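Local atomic coordinates of uncharacterized protein (Chaetomium thermophilum, PDB entry 3LPZ), a protein that probably works in the Get pathway of tail-anchored protein biogenesis, as a Get5-binding Get4 with an alpha-solenoid fold. Residues A[208-213]-A[246-251]; A[215-220]-A[240-245]; A[226-231]-A[235-240]. All blocks are in the same frame, centred on the assembly; numbering follows the deposited sequence. Where two conformers were deposited one is given.

The three contacts close around one another along the chain: interaction 1 is outermost, interaction 2 lies within it and interaction 3, a beta hairpin, is innermost. Interactions 1 and 2 both pair helix 203-220 with helix 243-256 and have centres about 10 Å apart. The hairpin of strands 227-228 and 237-238 connects the two helices, its centre about 10 Å from that of interaction 1 and about 9 Å from that of interaction 2. Residues 235-240 touch both helices, and Pro240 belongs to interactions 2 and 3. Two successive long helices of the alpha-solenoid are thus joined partly through the chain between them, and the two direct contacts described here are small (121 and 80 Å²).

Interaction 1: residues A[208-213]-A[246-251]; sequences TAYRIF and NFISML
Tyr210 and Ser249 meet hydroxyl to hydroxyl between two helices, and the tyrosine side chain makes both touches between the segments. From CB, which leaves the backbone toward the other helix, CG is anti to the backbone N (chi1 166°), which points the ring at the other helix; the CA atoms of Tyr210 and Ser249 are 7.9 Å apart. CD1 of Tyr210 has the methyl CG2 of Ile248 at 4.3 Å, an oblique and loose apolar touch. One atom further, CE1 of Tyr210 comes within 3.2 Å of Ser249 OG, which sits at the ring edge close to the ring plane. At the tip, Tyr210 OH and Ser249 OG form a short hydrogen bond of 2.5 Å in which either hydroxyl could donate. The serine CB follows close behind, 3.3 Å from Tyr210 OH.

Both hydroxyls have further partners. Tyr210 OH also accepts from the backbone N of Arg237, while Ser249 OG, held beside its own backbone N (chi1 -56°), has hydrogen-bonding partners in the carbonyl oxygens of Leu245 and Arg237, which must share or compete for its single proton. The two buried hydroxyls therefore grip the backbone of one strand residue at both its N-H and its carbonyl. Trading the tyrosine for a phenylalanine would probably leave Ser249 OG without this partner and the amide of Arg237 without its acceptor.

In the solenoid, helix 203-220 also packs on helix 186-199, where Tyr210 touches Val194, and on helix 166-179 through Ile212. Helix 243-256 leans on helix 260-269 through Phe247, Met250 and Leu251, and strand 237-238 is tied to the hydroxyl pair between helices 203-220 and 243-256.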
loop_
_atom_site.group_PDB
_atom_site.type_symbol
_atom_site.label_atom_id
_atom_site.label_comp_id
_atom_site.label_asym_id
_atom_site.label_seq_id
_atom_site.Cartn_x
_atom_site.Cartn_y
_atom_site.Cartn_z
ATOM N N THR A 208 3.861 -6.751 -13.198
ATOM C CA THR A 208 4.525 -7.668 -12.285
ATOM C C THR A 208 3.486 -8.422 -11.424
ATOM O O THR A 208 3.561 -9.646 -11.290
ATOM C CB THR A 208 5.568 -6.916 -11.391
ATOM O OG1 THR A 208 6.587 -6.367 -12.242
ATOM C CG2 THR A 208 6.224 -7.846 -10.351
ATOM N N ALA A 209 2.545 -7.699 -10.813
ATOM C CA ALA A 209 1.536 -8.361 -9.972
ATOM C C ALA A 209 0.750 -9.405 -10.781
ATOM O O ALA A 209 0.532 -10.520 -10.331
ATOM C CB ALA A 209 0.579 -7.337 -9.352
ATOM N N TYR A 210 0.368 -9.047 -11.998
ATOM C CA TYR A 210 -0.328 -9.968 -12.879
ATOM C C TYR A 210 0.506 -11.235 -13.162
ATOM O O TYR A 210 0.021 -12.370 -13.069
ATOM C CB TYR A 210 -0.639 -9.245 -14.180
ATOM C CG TYR A 210 -1.062 -10.172 -15.281
ATOM C CD1 TYR A 210 -2.374 -10.648 -15.347
ATOM C CD2 TYR A 210 -0.138 -10.590 -16.259
ATOM C CE1 TYR A 210 -2.763 -11.527 -16.352
ATOM C CE2 TYR A 210 -0.532 -11.464 -17.274
ATOM C CZ TYR A 210 -1.848 -11.921 -17.309
ATOM O OH TYR A 210 -2.231 -12.783 -18.322
ATOM N N ARG A 211 1.779 -11.047 -13.475
ATOM C CA ARG A 211 2.617 -12.199 -13.793
ATOM C C ARG A 211 2.784 -13.097 -12.557
ATOM O O ARG A 211 2.637 -14.315 -12.644
ATOM C CB ARG A 211 3.969 -11.733 -14.339
ATOM C CG ARG A 211 3.818 -11.040 -15.708
ATOM C CD ARG A 211 5.158 -10.863 -16.392
ATOM N NE ARG A 211 5.869 -9.687 -15.932
ATOM C CZ ARG A 211 6.021 -8.578 -16.661
ATOM N NH1 ARG A 211 5.504 -8.483 -17.892
ATOM N NH2 ARG A 211 6.701 -7.561 -16.167
ATOM N N ILE A 212 3.064 -12.501 -11.411
ATOM C CA ILE A 212 3.205 -13.293 -10.172
ATOM C C ILE A 212 1.927 -14.045 -9.815
ATOM O O ILE A 212 1.976 -15.260 -9.493
ATOM C CB ILE A 212 3.698 -12.431 -8.981
ATOM C CG1 ILE A 212 5.117 -11.863 -9.246
ATOM C CG2 ILE A 212 3.623 -13.199 -7.638
ATOM C CD1 ILE A 212 6.296 -12.912 -9.343
ATOM N N PHE A 213 0.787 -13.360 -9.865
ATOM C CA PHE A 213 -0.463 -13.993 -9.427
ATOM C C PHE A 213 -0.792 -15.170 -10.377
ATOM O O PHE A 213 -1.121 -16.280 -9.929
ATOM C CB PHE A 213 -1.621 -12.978 -9.431
ATOM C CG PHE A 213 -2.913 -13.539 -8.944
ATOM C CD1 PHE A 213 -3.759 -14.251 -9.806
ATOM C CD2 PHE A 213 -3.305 -13.356 -7.605
ATOM C CE1 PHE A 213 -4.989 -14.786 -9.336
ATOM C CE2 PHE A 213 -4.511 -13.879 -7.133
ATOM C CZ PHE A 213 -5.357 -14.604 -7.996
ATOM N N ASN A 246 -9.072 -13.205 -18.306
ATOM C CA ASN A 246 -8.757 -12.859 -19.691
ATOM C C ASN A 246 -9.028 -11.403 -19.986
ATOM O O ASN A 246 -8.233 -10.753 -20.646
ATOM C CB ASN A 246 -9.529 -13.766 -20.652
ATOM C CG ASN A 246 -9.188 -15.220 -20.426
ATOM O OD1 ASN A 246 -8.079 -15.527 -19.976
ATOM N ND2 ASN A 246 -10.128 -16.116 -20.712
ATOM N N PHE A 247 -10.127 -10.878 -19.446
ATOM C CA PHE A 247 -10.398 -9.455 -19.506
ATOM C C PHE A 247 -9.237 -8.627 -18.929
ATOM O O PHE A 247 -8.771 -7.656 -19.550
ATOM C CB PHE A 247 -11.673 -9.141 -18.714
ATOM C CG PHE A 247 -11.938 -7.677 -18.568
ATOM C CD1 PHE A 247 -12.518 -6.956 -19.613
ATOM C CD2 PHE A 247 -11.608 -7.014 -17.387
ATOM C CE1 PHE A 247 -12.786 -5.573 -19.476
ATOM C CE2 PHE A 247 -11.850 -5.639 -17.245
ATOM C CZ PHE A 247 -12.444 -4.918 -18.294
ATOM N N ILE A 248 -8.794 -9.000 -17.732
ATOM C CA ILE A 248 -7.635 -8.358 -17.107
ATOM C C ILE A 248 -6.362 -8.453 -17.972
ATOM O O ILE A 248 -5.691 -7.437 -18.171
ATOM C CB ILE A 248 -7.343 -8.927 -15.698
ATOM C CG1 ILE A 248 -8.504 -8.626 -14.736
ATOM C CG2 ILE A 248 -5.986 -8.393 -15.166
ATOM C CD1 ILE A 248 -8.438 -9.505 -13.450
ATOM N N SER A 249 -6.035 -9.651 -18.470
ATOM C CA SER A 249 -4.854 -9.812 -19.345
ATOM C C SER A 249 -4.917 -8.901 -20.559
ATOM O O SER A 249 -3.932 -8.279 -20.885
ATOM C CB SER A 249 -4.692 -11.247 -19.859
ATOM O OG SER A 249 -4.642 -12.168 -18.800
ATOM N N MET A 250 -6.062 -8.864 -21.238
ATOM C CA MET A 250 -6.211 -8.012 -22.428
ATOM C C MET A 250 -6.276 -6.512 -22.097
ATOM O O MET A 250 -5.835 -5.674 -22.873
ATOM C CB MET A 250 -7.451 -8.411 -23.246
ATOM C CG MET A 250 -7.510 -9.849 -23.638
ATOM S SD MET A 250 -6.183 -10.288 -24.754
ATOM C CE MET A 250 -6.640 -9.377 -26.215
ATOM N N LEU A 251 -6.850 -6.173 -20.955
ATOM C CA LEU A 251 -6.833 -4.801 -20.491
ATOM C C LEU A 251 -5.380 -4.346 -20.312
ATOM O O LEU A 251 -4.998 -3.264 -20.783
ATOM C CB LEU A 251 -7.615 -4.648 -19.179
ATOM C CG LEU A 251 -7.596 -3.268 -18.505
ATOM C CD1 LEU A 251 -8.188 -2.223 -19.432
ATOM C CD2 LEU A 251 -8.341 -3.279 -17.140
#

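Interaction 2: residues A[215-220]-A[240-245]; sequences SALVED and PSLPLL
Leu217 reaches from helix 203-220 to meet Leu242 and Leu245 tip to tip, and a single methyl, CD2 of Leu217, makes both contacts. It lies 3.7 Å from CD1 of Leu245 and 3.9 Å from CD1 of Leu242. Those two CD1 methyls are themselves 4.0 Å apart, so the three form an almost equilateral triangle, and this is the tightly packed part of the contact. The leucine of helix 203-220 gets there with CG anti to its backbone N (chi1 -178°), which carries the branch outward across to a segment whose nearest CA, of Leu245, is 11.1 Å from the CA of Leu217. Leu245 reaches the same place with an unusual first torsion (chi1 -127°), away from the staggered positions.

Beyond the triangle the fit is much looser. The other methyl of Leu217, CD1, remains 5.1 Å from Leu242 CD1, and CD2 of Leu242 is turned further off still. Leu217 and Leu245 are buried, whereas Leu242 is partly exposed and is preceded by the exposed Pro240 and Ser241, which mark the solvent side. No hydrogen bond crosses between the segments, so the attachment is purely apolar and small, burying 80 Å² in all. Leu242 has a second role in the backbone: it occupies the N-cap position of helix 243-256, and its carbonyl oxygen takes a weak bond from the amide of Leu245.

Other elements close in on the leucines. Tyr175 and Tyr178 of helix 166-179 touch Leu217, as does Leu224 in the loop after its helix, and Cys190 of helix 186-199 meets Leu245. The ring of Phe239, just beyond strand 237-238, packs on Leu245 and Val218, bringing the hairpin's end between helices 203-220 and 243-256.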
loop_
_atom_site.group_PDB
_atom_site.type_symbol
_atom_site.label_atom_id
_atom_site.label_comp_id
_atom_site.label_asym_id
_atom_site.label_seq_id
_atom_site.Cartn_x
_atom_site.Cartn_y
_atom_site.Cartn_z
ATOM N N SER A 215 1.257 -16.824 -12.400
ATOM C CA SER A 215 2.224 -17.932 -12.249
ATOM C C SER A 215 1.860 -18.791 -11.049
ATOM O O SER A 215 1.981 -19.997 -11.123
ATOM C CB SER A 215 3.663 -17.444 -12.068
ATOM O OG SER A 215 4.010 -16.764 -13.243
ATOM N N ALA A 216 1.423 -18.155 -9.956
ATOM C CA ALA A 216 1.044 -18.885 -8.744
ATOM C C ALA A 216 -0.172 -19.771 -9.040
ATOM O O ALA A 216 -0.218 -20.954 -8.656
ATOM C CB ALA A 216 0.751 -17.892 -7.560
ATOM N N LEU A 217 -1.151 -19.195 -9.734
ATOM C CA LEU A 217 -2.357 -19.923 -10.104
ATOM C C LEU A 217 -2.021 -21.196 -10.904
ATOM O O LEU A 217 -2.550 -22.273 -10.622
ATOM C CB LEU A 217 -3.309 -19.010 -10.897
ATOM C CG LEU A 217 -4.643 -19.610 -11.310
ATOM C CD1 LEU A 217 -5.509 -19.924 -10.090
ATOM C CD2 LEU A 217 -5.380 -18.617 -12.229
ATOM N N VAL A 218 -1.167 -21.061 -11.913
ATOM C CA VAL A 218 -0.738 -22.212 -12.723
ATOM C C VAL A 218 0.037 -23.253 -11.915
ATOM O O VAL A 218 -0.246 -24.455 -11.999
ATOM C CB VAL A 218 0.139 -21.760 -13.935
ATOM C CG1 VAL A 218 0.846 -22.961 -14.625
ATOM C CG2 VAL A 218 -0.708 -20.974 -14.917
ATOM N N GLU A 219 1.007 -22.809 -11.124
ATOM C CA GLU A 219 1.842 -23.778 -10.427
ATOM C C GLU A 219 1.047 -24.541 -9.353
ATOM O O GLU A 219 1.348 -25.711 -9.087
ATOM C CB GLU A 219 3.153 -23.140 -9.908
ATOM C CG GLU A 219 3.197 -22.842 -8.441
ATOM C CD GLU A 219 3.345 -24.086 -7.601
ATOM O OE1 GLU A 219 4.091 -25.008 -8.028
ATOM O OE2 GLU A 219 2.694 -24.154 -6.526
ATOM N N ASP A 220 0.002 -23.912 -8.812
ATOM C CA ASP A 220 -0.868 -24.492 -7.796
ATOM C C ASP A 220 -2.008 -25.330 -8.403
ATOM O O ASP A 220 -2.667 -26.091 -7.700
ATOM C CB ASP A 220 -1.457 -23.345 -6.969
ATOM C CG ASP A 220 -2.115 -23.806 -5.706
ATOM O OD1 ASP A 220 -1.514 -24.643 -5.015
ATOM O OD2 ASP A 220 -3.224 -23.305 -5.404
ATOM N N PRO A 240 -9.118 -20.319 -20.438
ATOM C CA PRO A 240 -10.466 -20.464 -21.011
ATOM C C PRO A 240 -11.567 -20.544 -19.974
ATOM O O PRO A 240 -12.672 -20.067 -20.239
ATOM C CB PRO A 240 -10.371 -21.765 -21.811
ATOM C CG PRO A 240 -8.914 -21.803 -22.229
ATOM C CD PRO A 240 -8.188 -21.333 -20.971
ATOM N N SER A 241 -11.292 -21.099 -18.794
ATOM C CA SER A 241 -12.355 -21.236 -17.789
ATOM C C SER A 241 -12.525 -20.002 -16.914
ATOM O O SER A 241 -13.382 -19.995 -16.036
ATOM C CB SER A 241 -12.087 -22.433 -16.883
ATOM O OG SER A 241 -10.896 -22.193 -16.154
ATOM N N LEU A 242 -11.700 -18.971 -17.118
ATOM C CA LEU A 242 -11.738 -17.788 -16.247
ATOM C C LEU A 242 -11.812 -16.513 -17.110
ATOM O O LEU A 242 -10.832 -15.774 -17.231
ATOM C CB LEU A 242 -10.535 -17.780 -15.300
ATOM C CG LEU A 242 -10.422 -18.938 -14.281
ATOM C CD1 LEU A 242 -9.036 -18.976 -13.631
ATOM C CD2 LEU A 242 -11.518 -18.868 -13.203
ATOM N N PRO A 243 -12.979 -16.269 -17.737
ATOM C CA PRO A 243 -13.117 -15.118 -18.661
ATOM C C PRO A 243 -12.672 -13.741 -18.105
ATOM O O PRO A 243 -12.135 -12.927 -18.857
ATOM C CB PRO A 243 -14.617 -15.084 -18.987
ATOM C CG PRO A 243 -15.273 -16.180 -18.213
ATOM C CD PRO A 243 -14.196 -17.101 -17.690
ATOM N N LEU A 244 -12.937 -13.448 -16.834
ATOM C CA LEU A 244 -12.573 -12.131 -16.301
ATOM C C LEU A 244 -11.075 -11.986 -16.099
ATOM O O LEU A 244 -10.541 -10.877 -16.044
ATOM C CB LEU A 244 -13.271 -11.851 -14.968
ATOM C CG LEU A 244 -14.726 -11.377 -15.065
ATOM C CD1 LEU A 244 -15.232 -11.069 -13.642
ATOM C CD2 LEU A 244 -14.878 -10.185 -16.013
ATOM N N LEU A 245 -10.383 -13.100 -15.929
ATOM C CA LEU A 245 -8.926 -13.025 -15.882
ATOM C C LEU A 245 -8.401 -12.669 -17.297
ATOM O O LEU A 245 -7.408 -11.930 -17.467
ATOM C CB LEU A 245 -8.359 -14.349 -15.390
ATOM C CG LEU A 245 -7.405 -14.253 -14.207
ATOM C CD1 LEU A 245 -6.896 -15.644 -13.752
ATOM C CD2 LEU A 245 -6.240 -13.329 -14.549
#

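Interaction 3: residues A[226-231]-A[235-240]; sequences VQNIGS and ELRIFP
Val226 meets Phe239 through CG2, which lies anti to the valine's backbone N while CG1 takes the crowded position (chi1 59°); the phenylalanine ring is swung beside its own backbone N (chi1 -62°). The two side chains run alongside each other, with Val226 CG2 3.5 Å from Phe239 CE1. Past them the strands pair as an antiparallel hairpin. Gln227 and Ile238 form the hydrogen-bonded pair: Gln227 N gives to Ile238 O at 2.9 Å, and Ile238 N to Gln227 O at 2.8 Å. A further backbone bond, Ile229 N to Leu236 O at 2.9 Å, follows just beyond the strands. On the side of Gln227 and Ile238, Ile229 CD1 touches Leu236 CD2 and Ile238 CG1, each at 3.7 Å. Asn228 and Arg237, the non-hydrogen-bonded pair, project to the other face side by side.

Arg237, extended from CG to NE, makes a salt bridge from NH2 to Glu235 OE1 at 3.2 Å; OE1 uses its anti lone pair and lies out of the guanidinium plane. NH1 bonds Thr214 OG1 of helix 203-220. Backbone bonds thus hold the hairpin together, apolar contacts flank them, and a neighbouring carboxylate probably offsets the guanidinium charge beside the helix.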
loop_
_atom_site.group_PDB
_atom_site.type_symbol
_atom_site.label_atom_id
_atom_site.label_comp_id
_atom_site.label_asym_id
_atom_site.label_seq_id
_atom_site.Cartn_x
_atom_site.Cartn_y
_atom_site.Cartn_z
ATOM N N VAL A 226 -4.451 -23.506 -19.730
ATOM C CA VAL A 226 -3.797 -22.221 -19.862
ATOM C C VAL A 226 -3.048 -22.141 -21.195
ATOM O O VAL A 226 -2.473 -23.136 -21.662
ATOM C CB VAL A 226 -2.856 -21.914 -18.635
ATOM C CG1 VAL A 226 -1.759 -23.005 -18.466
ATOM C CG2 VAL A 226 -2.236 -20.517 -18.762
ATOM N N GLN A 227 -3.081 -20.948 -21.787
ATOM C CA GLN A 227 -2.399 -20.666 -23.038
ATOM C C GLN A 227 -1.545 -19.412 -22.861
ATOM O O GLN A 227 -1.853 -18.548 -22.039
ATOM C CB GLN A 227 -3.412 -20.437 -24.152
ATOM C CG GLN A 227 -4.188 -21.694 -24.459
ATOM C CD GLN A 227 -5.445 -21.442 -25.235
ATOM O OE1 GLN A 227 -5.978 -20.329 -25.235
ATOM N NE2 GLN A 227 -5.944 -22.475 -25.891
ATOM N N ASN A 228 -0.475 -19.336 -23.639
ATOM C CA ASN A 228 0.335 -18.119 -23.725
ATOM C C ASN A 228 0.101 -17.329 -25.007
ATOM O O ASN A 228 -0.293 -17.892 -26.042
ATOM C CB ASN A 228 1.812 -18.451 -23.580
ATOM C CG ASN A 228 2.197 -18.712 -22.142
ATOM O OD1 ASN A 228 2.393 -17.774 -21.362
ATOM N ND2 ASN A 228 2.298 -19.980 -21.775
ATOM N N ILE A 229 0.283 -16.017 -24.900
ATOM C CA ILE A 229 0.471 -15.131 -26.048
ATOM C C ILE A 229 1.720 -14.291 -25.767
ATOM O O ILE A 229 2.152 -13.510 -26.617
ATOM C CB ILE A 229 -0.745 -14.184 -26.302
ATOM C CG1 ILE A 229 -2.080 -14.871 -26.013
ATOM C CG2 ILE A 229 -0.727 -13.647 -27.754
ATOM C CD1 ILE A 229 -3.283 -13.937 -26.087
ATOM N N GLY A 230 2.304 -14.470 -24.573
ATOM C CA GLY A 230 3.497 -13.721 -24.131
ATOM C C GLY A 230 4.868 -14.320 -24.460
ATOM O O GLY A 230 5.005 -15.101 -25.407
ATOM N N SER A 231 5.884 -13.940 -23.677
ATOM C CA SER A 231 7.265 -14.424 -23.864
ATOM C C SER A 231 7.752 -15.283 -22.696
ATOM O O SER A 231 8.447 -14.792 -21.803
ATOM C CB SER A 231 8.223 -13.248 -24.083
ATOM O OG SER A 231 7.837 -12.485 -25.217
ATOM N N GLU A 235 5.084 -12.611 -19.958
ATOM C CA GLU A 235 4.077 -13.670 -19.856
ATOM C C GLU A 235 2.646 -13.122 -19.970
ATOM O O GLU A 235 2.220 -12.301 -19.169
ATOM C CB GLU A 235 4.245 -14.408 -18.516
ATOM C CG GLU A 235 5.661 -14.924 -18.240
ATOM C CD GLU A 235 6.199 -14.472 -16.882
ATOM O OE1 GLU A 235 5.800 -15.044 -15.827
ATOM O OE2 GLU A 235 7.031 -13.536 -16.873
ATOM N N LEU A 236 1.927 -13.544 -20.994
ATOM C CA LEU A 236 0.531 -13.189 -21.117
ATOM C C LEU A 236 -0.290 -14.470 -21.186
ATOM O O LEU A 236 -0.218 -15.195 -22.190
ATOM C CB LEU A 236 0.274 -12.330 -22.349
ATOM C CG LEU A 236 -1.144 -11.765 -22.236
ATOM C CD1 LEU A 236 -1.135 -10.425 -21.468
ATOM C CD2 LEU A 236 -1.829 -11.646 -23.604
ATOM N N ARG A 237 -1.065 -14.732 -20.130
ATOM C CA ARG A 237 -1.767 -16.003 -19.988
ATOM C C ARG A 237 -3.270 -15.869 -20.206
ATOM O O ARG A 237 -3.925 -14.934 -19.698
ATOM C CB ARG A 237 -1.451 -16.684 -18.645
ATOM C CG ARG A 237 0.049 -16.887 -18.406
ATOM C CD ARG A 237 0.313 -17.483 -17.052
ATOM N NE ARG A 237 1.717 -17.853 -16.908
ATOM C CZ ARG A 237 2.623 -17.119 -16.269
ATOM N NH1 ARG A 237 2.286 -15.968 -15.676
ATOM N NH2 ARG A 237 3.872 -17.543 -16.228
ATOM N N ILE A 238 -3.800 -16.810 -20.978
ATOM C CA ILE A 238 -5.222 -16.934 -21.218
ATOM C C ILE A 238 -5.723 -18.208 -20.537
ATOM O O ILE A 238 -5.150 -19.292 -20.711
ATOM C CB ILE A 238 -5.509 -16.976 -22.754
ATOM C CG1 ILE A 238 -5.070 -15.645 -23.382
ATOM C CG2 ILE A 238 -6.994 -17.355 -23.061
ATOM C CD1 ILE A 238 -5.907 -14.351 -22.887
ATOM N N PHE A 239 -6.794 -18.058 -19.762
ATOM C CA PHE A 239 -7.443 -19.175 -19.070
ATOM C C PHE A 239 -8.862 -19.319 -19.583
ATOM O O PHE A 239 -9.737 -18.557 -19.169
ATOM C CB PHE A 239 -7.496 -18.893 -17.559
ATOM C CG PHE A 239 -6.150 -18.752 -16.934
ATOM C CD1 PHE A 239 -5.456 -19.883 -16.478
ATOM C CD2 PHE A 239 -5.555 -17.501 -16.806
ATOM C CE1 PHE A 239 -4.195 -19.766 -15.916
ATOM C CE2 PHE A 239 -4.258 -17.374 -16.237
ATOM C CZ PHE A 239 -3.594 -18.496 -15.783
ATOM N N PRO A 240 -9.118 -20.319 -20.438
ATOM C CA PRO A 240 -10.466 -20.464 -21.011
ATOM C C PRO A 240 -11.567 -20.544 -19.974
ATOM O O PRO A 240 -12.672 -20.067 -20.239
ATOM C CB PRO A 240 -10.371 -21.765 -21.811
ATOM C CG PRO A 240 -8.914 -21.803 -22.229
ATOM C CD PRO A 240 -8.188 -21.333 -20.971
#